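Local coordinates for putative acyl-CoA thioester hydrolase YbhC (Escherichia coli K-12, PDB 3GRH), which is a putative thioesterase of the outer membrane, built on the pectinesterase fold but neither binding pectin nor showing pectinesterase activity, at residues I130-T135 with L203-L208; T70-P75 with R107-V112. All coordinates share one frame; numbering follows the deposited sequence.

Contact 1: residues I130-T135 with L203-L208; sequences ITLYGT and LQLQNL
Thr131 and Gln204 sit side by side on neighbouring coils of the right-handed parallel beta-helix that pectinesterases share, where strand 130-134 runs in register with strand 204-206, their axes 5° from parallel. Four backbone hydrogen bonds join the strands, the shortest from Leu132 N to Gln204 O at 2.9 Å. The side chains sort onto two faces. On the face of Thr131, Tyr133, Gln204 and Gln206, the Thr131 hydroxyl donates to the Gln204 amide, OG1 to OE1 2.7 Å, arriving from above the plane of the carbonyl. Two torsions bring this about: Thr131 has OG1 beside its backbone N (chi1 -59°), and Gln204, with CG also beside its N, runs extended past CG so that OE1 ends level with the hydroxyl. OG1 in turn takes a hydrogen bond from Arg107 on the preceding coil, a charge that would polarise the hydroxyl as a donor. A valine in place of Thr131 would probably leave Gln204 OE1 and Arg107 NH1 without the hydroxyl they share. Leu132 and Leu205 point the opposite way, into the interior of the coil. Leu205 CD2 comes to 3.9 Å from Leu132 CB, and Leu208, past the corner at Asn207, sends its CD2 across the Leu132 side chain at about a right angle, 4.1 Å from CG. Phe196 also touches both Leu132 and Leu205. At the far end Gly134 has no side chain, and a CB there would clash with Asn207 O. The Asn207 amide, also hydrogen-bonded to Gly136 O, reaches across to strand 130-134, its ND2 well above the Gly134 carbonyl plane and 3.0 Å from Gly134 O.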
# COMPACT_ATOMS: atom_id res chain seq x y z
N ILE A 130 6.11 11.41 12.67
CA ILE A 130 6.52 12.40 11.71
C ILE A 130 5.39 12.64 10.72
O ILE A 130 4.82 11.67 10.20
CB ILE A 130 7.72 11.92 10.91
CG1 ILE A 130 8.90 11.72 11.84
CG2 ILE A 130 8.11 12.98 9.83
CD1 ILE A 130 9.48 13.00 12.30
N THR A 131 5.06 13.92 10.49
CA THR A 131 4.10 14.32 9.41
C THR A 131 4.85 15.02 8.33
O THR A 131 5.53 15.98 8.58
CB THR A 131 3.00 15.20 9.95
OG1 THR A 131 2.28 14.49 10.97
CG2 THR A 131 2.04 15.61 8.83
N LEU A 132 4.75 14.54 7.11
CA LEU A 132 5.40 15.16 5.95
C LEU A 132 4.31 15.56 4.97
O LEU A 132 3.48 14.72 4.61
CB LEU A 132 6.36 14.16 5.30
CG LEU A 132 7.13 14.62 4.11
CD1 LEU A 132 8.18 15.63 4.51
CD2 LEU A 132 7.76 13.42 3.43
N TYR A 133 4.28 16.82 4.57
CA TYR A 133 3.22 17.30 3.74
C TYR A 133 3.70 18.29 2.73
O TYR A 133 4.62 19.07 3.01
CB TYR A 133 2.14 17.91 4.60
CG TYR A 133 2.46 19.14 5.39
CD1 TYR A 133 2.13 20.41 4.94
CD2 TYR A 133 3.07 19.03 6.64
CE1 TYR A 133 2.41 21.49 5.69
CE2 TYR A 133 3.39 20.12 7.36
CZ TYR A 133 3.01 21.34 6.91
OH TYR A 133 3.28 22.47 7.63
N GLY A 134 3.09 18.20 1.57
CA GLY A 134 3.35 19.17 0.52
C GLY A 134 2.57 20.40 0.67
O GLY A 134 1.43 20.37 1.18
N THR A 135 3.13 21.47 0.13
CA THR A 135 2.44 22.79 0.19
C THR A 135 2.04 23.33 -1.18
O THR A 135 1.63 24.53 -1.30
CB THR A 135 3.25 23.77 0.98
OG1 THR A 135 4.42 24.10 0.24
CG2 THR A 135 3.58 23.25 2.37
N LEU A 203 3.43 7.74 11.21
CA LEU A 203 3.73 8.54 9.98
C LEU A 203 2.44 9.05 9.39
O LEU A 203 1.47 8.31 9.28
CB LEU A 203 4.40 7.64 8.97
CG LEU A 203 4.85 8.36 7.70
CD1 LEU A 203 6.19 9.06 7.94
CD2 LEU A 203 4.94 7.28 6.57
N GLN A 204 2.45 10.32 8.99
CA GLN A 204 1.37 10.92 8.25
C GLN A 204 1.94 11.53 7.01
O GLN A 204 2.93 12.23 7.08
CB GLN A 204 0.76 12.00 9.11
CG GLN A 204 0.01 11.44 10.28
CD GLN A 204 -0.60 12.51 11.16
OE1 GLN A 204 -0.32 13.71 11.11
NE2 GLN A 204 -1.48 12.04 12.06
N LEU A 205 1.36 11.24 5.86
CA LEU A 205 1.77 11.82 4.54
C LEU A 205 0.56 12.48 3.91
O LEU A 205 -0.51 11.95 3.96
CB LEU A 205 2.25 10.75 3.59
CG LEU A 205 3.43 9.95 4.01
CD1 LEU A 205 3.80 8.91 2.96
CD2 LEU A 205 4.69 10.80 4.30
N GLN A 206 0.74 13.68 3.42
CA GLN A 206 -0.36 14.41 2.80
C GLN A 206 0.13 15.29 1.65
O GLN A 206 1.11 16.00 1.81
CB GLN A 206 -1.07 15.23 3.84
CG GLN A 206 -2.31 15.96 3.30
CD GLN A 206 -3.18 16.51 4.37
OE1 GLN A 206 -3.01 17.72 4.78
NE2 GLN A 206 -4.12 15.71 4.85
N ASN A 207 -0.63 15.34 0.55
CA ASN A 207 -0.47 16.35 -0.47
C ASN A 207 0.89 16.33 -1.14
O ASN A 207 1.55 17.34 -1.34
CB ASN A 207 -0.82 17.76 0.00
CG ASN A 207 -1.02 18.71 -1.15
OD1 ASN A 207 -1.64 18.33 -2.19
ND2 ASN A 207 -0.66 19.97 -0.94
N LEU A 208 1.32 15.15 -1.56
CA LEU A 208 2.58 14.97 -2.26
C LEU A 208 2.53 13.74 -3.14
O LEU A 208 1.56 13.01 -3.12
CB LEU A 208 3.78 14.90 -1.36
CG LEU A 208 3.70 14.06 -0.14
CD1 LEU A 208 3.90 12.60 -0.49
CD2 LEU A 208 4.67 14.50 0.87
O HOH W 1 -1.11 19.68 3.01

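Contact 2: residues T70-P75 with R107-V112; sequences TLPAQP and RQYIAV
The loop before strand 77-79, an edge strand of this parallel sheet of the beta-helix, crosses the outer face of strand 108-112 with its residues 70-75, and Tyr109 is the side chain it leans on. Pro72 lies over one face of the tyrosine ring in a CH-pi contact: its CD stands 3.9 Å from the ring centroid, 22° off the normal, and is displaced toward the rim on the side of Tyr109 CD1. Pro72 CG covers the root of the same ring, 3.8 Å from Tyr109 CG, so two ring carbons of the proline rest on the phenol. Tyr109 reaches them because its CG stands beside the backbone N (chi1 -67°), and the ring rises from the strand along the loop toward Thr70. There the hydroxyl is tied to the loop through a water lying at the ring edge, in its plane; this water accepts from both Tyr109 OH and Thr70 N, each at 3.0 Å. The backbone of Tyr109 is held as well, its N donating to the carboxylate OD2 of Asp76, the residue after Pro75, while Thr131 of the next strand touches its side chain. Farther along, Pro75 CB comes to 3.8 Å from Tyr109 O. Beyond it Ala111 CB faces the Pro75 ring, 3.9 Å from Pro75 CG.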
# COMPACT_ATOMS: atom_id res chain seq x y z
N THR A 70 -3.88 17.05 10.77
CA THR A 70 -4.12 18.46 11.08
C THR A 70 -2.85 19.20 10.94
O THR A 70 -1.87 18.80 11.53
CB THR A 70 -4.49 18.66 12.56
OG1 THR A 70 -5.58 17.81 12.91
CG2 THR A 70 -4.84 20.13 12.84
N LEU A 71 -2.82 20.23 10.13
CA LEU A 71 -1.54 20.92 9.96
C LEU A 71 -1.40 22.07 10.92
O LEU A 71 -2.38 22.73 11.24
CB LEU A 71 -1.46 21.42 8.54
CG LEU A 71 -1.48 20.31 7.48
CD1 LEU A 71 -1.20 21.05 6.15
CD2 LEU A 71 -0.52 19.08 7.72
N PRO A 72 -0.17 22.32 11.37
CA PRO A 72 0.13 23.30 12.39
C PRO A 72 0.17 24.65 11.75
O PRO A 72 0.33 24.76 10.54
CB PRO A 72 1.55 22.86 12.80
CG PRO A 72 2.16 22.44 11.52
CD PRO A 72 1.05 21.66 10.86
N ALA A 73 0.11 25.70 12.56
CA ALA A 73 0.21 27.02 12.00
C ALA A 73 1.60 27.29 11.49
O ALA A 73 1.79 28.00 10.49
CB ALA A 73 -0.23 28.04 13.04
N GLN A 74 2.59 26.64 12.12
CA GLN A 74 3.98 26.72 11.71
C GLN A 74 4.63 25.34 11.66
O GLN A 74 4.59 24.60 12.63
CB GLN A 74 4.80 27.60 12.67
CG GLN A 74 4.65 29.09 12.35
CD GLN A 74 5.46 29.47 11.11
OE1 GLN A 74 6.66 29.20 11.02
NE2 GLN A 74 4.78 30.08 10.15
N PRO A 75 5.24 24.98 10.53
CA PRO A 75 5.93 23.70 10.63
C PRO A 75 7.24 23.72 11.40
O PRO A 75 7.80 24.77 11.66
CB PRO A 75 6.21 23.35 9.18
CG PRO A 75 6.22 24.69 8.48
CD PRO A 75 5.29 25.58 9.20
N ARG A 107 4.79 14.91 18.05
CA ARG A 107 4.74 14.86 16.59
C ARG A 107 5.45 16.05 15.96
O ARG A 107 5.30 17.22 16.44
CB ARG A 107 3.28 14.86 16.11
CG ARG A 107 3.15 14.87 14.69
CD ARG A 107 1.73 14.62 14.19
NE ARG A 107 1.31 13.27 14.49
CZ ARG A 107 1.71 12.19 13.80
NH1 ARG A 107 2.52 12.28 12.78
NH2 ARG A 107 1.34 11.01 14.22
N GLN A 108 6.23 15.79 14.90
CA GLN A 108 6.92 16.84 14.16
C GLN A 108 6.43 16.92 12.77
O GLN A 108 6.10 15.89 12.20
CB GLN A 108 8.39 16.61 14.15
CG GLN A 108 8.85 16.58 15.53
CD GLN A 108 10.27 16.43 15.62
OE1 GLN A 108 11.00 17.41 15.53
NE2 GLN A 108 10.70 15.22 15.87
N TYR A 109 6.34 18.14 12.27
CA TYR A 109 5.77 18.44 10.98
C TYR A 109 6.82 19.02 10.05
O TYR A 109 7.49 19.98 10.41
CB TYR A 109 4.66 19.47 11.16
CG TYR A 109 3.48 18.94 11.91
CD1 TYR A 109 2.43 18.40 11.24
CD2 TYR A 109 3.42 19.06 13.30
CE1 TYR A 109 1.35 17.92 11.92
CE2 TYR A 109 2.29 18.58 13.99
CZ TYR A 109 1.30 17.98 13.25
OH TYR A 109 0.12 17.50 13.81
N ILE A 110 6.93 18.41 8.87
CA ILE A 110 7.89 18.79 7.86
C ILE A 110 7.11 19.19 6.64
O ILE A 110 6.42 18.39 6.04
CB ILE A 110 8.85 17.65 7.50
CG1 ILE A 110 9.61 17.22 8.72
CG2 ILE A 110 9.82 18.12 6.37
CD1 ILE A 110 10.37 15.86 8.58
N ALA A 111 7.17 20.47 6.31
CA ALA A 111 6.51 21.00 5.08
C ALA A 111 7.46 20.87 3.94
O ALA A 111 8.65 21.13 4.12
CB ALA A 111 6.08 22.47 5.28
N VAL A 112 6.96 20.50 2.76
CA VAL A 112 7.80 20.39 1.57
C VAL A 112 7.22 21.32 0.48
O VAL A 112 6.06 21.23 0.11
CB VAL A 112 7.87 18.94 1.05
CG1 VAL A 112 8.89 18.96 -0.10
CG2 VAL A 112 8.32 17.94 2.11
O HOH W 2 -1.77 15.63 12.32

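In the fold
The two contacts lie side by side near one end of the beta-helix, their centres about 8 Å apart and on the same side of the chain's centre. They come in series: contact 2 closes before contact 1 opens. Strands 108-112, 130-134 and 204-206 are successive neighbours in one parallel sheet, so contact 1 continues the stacking beyond the strand that contact 2 covers from outside. Backbone bonds join the two, with Thr131 N 2.8 Å from Gln108 O. Tyr133 also reaches back, its OH packing 3.4 Å from Pro75 CB. Both lie away from the predicted nucleophile Asp280; contact 1 stacks coil on coil, while contact 2 lays the loop before strand 77-79 against strand 108-112.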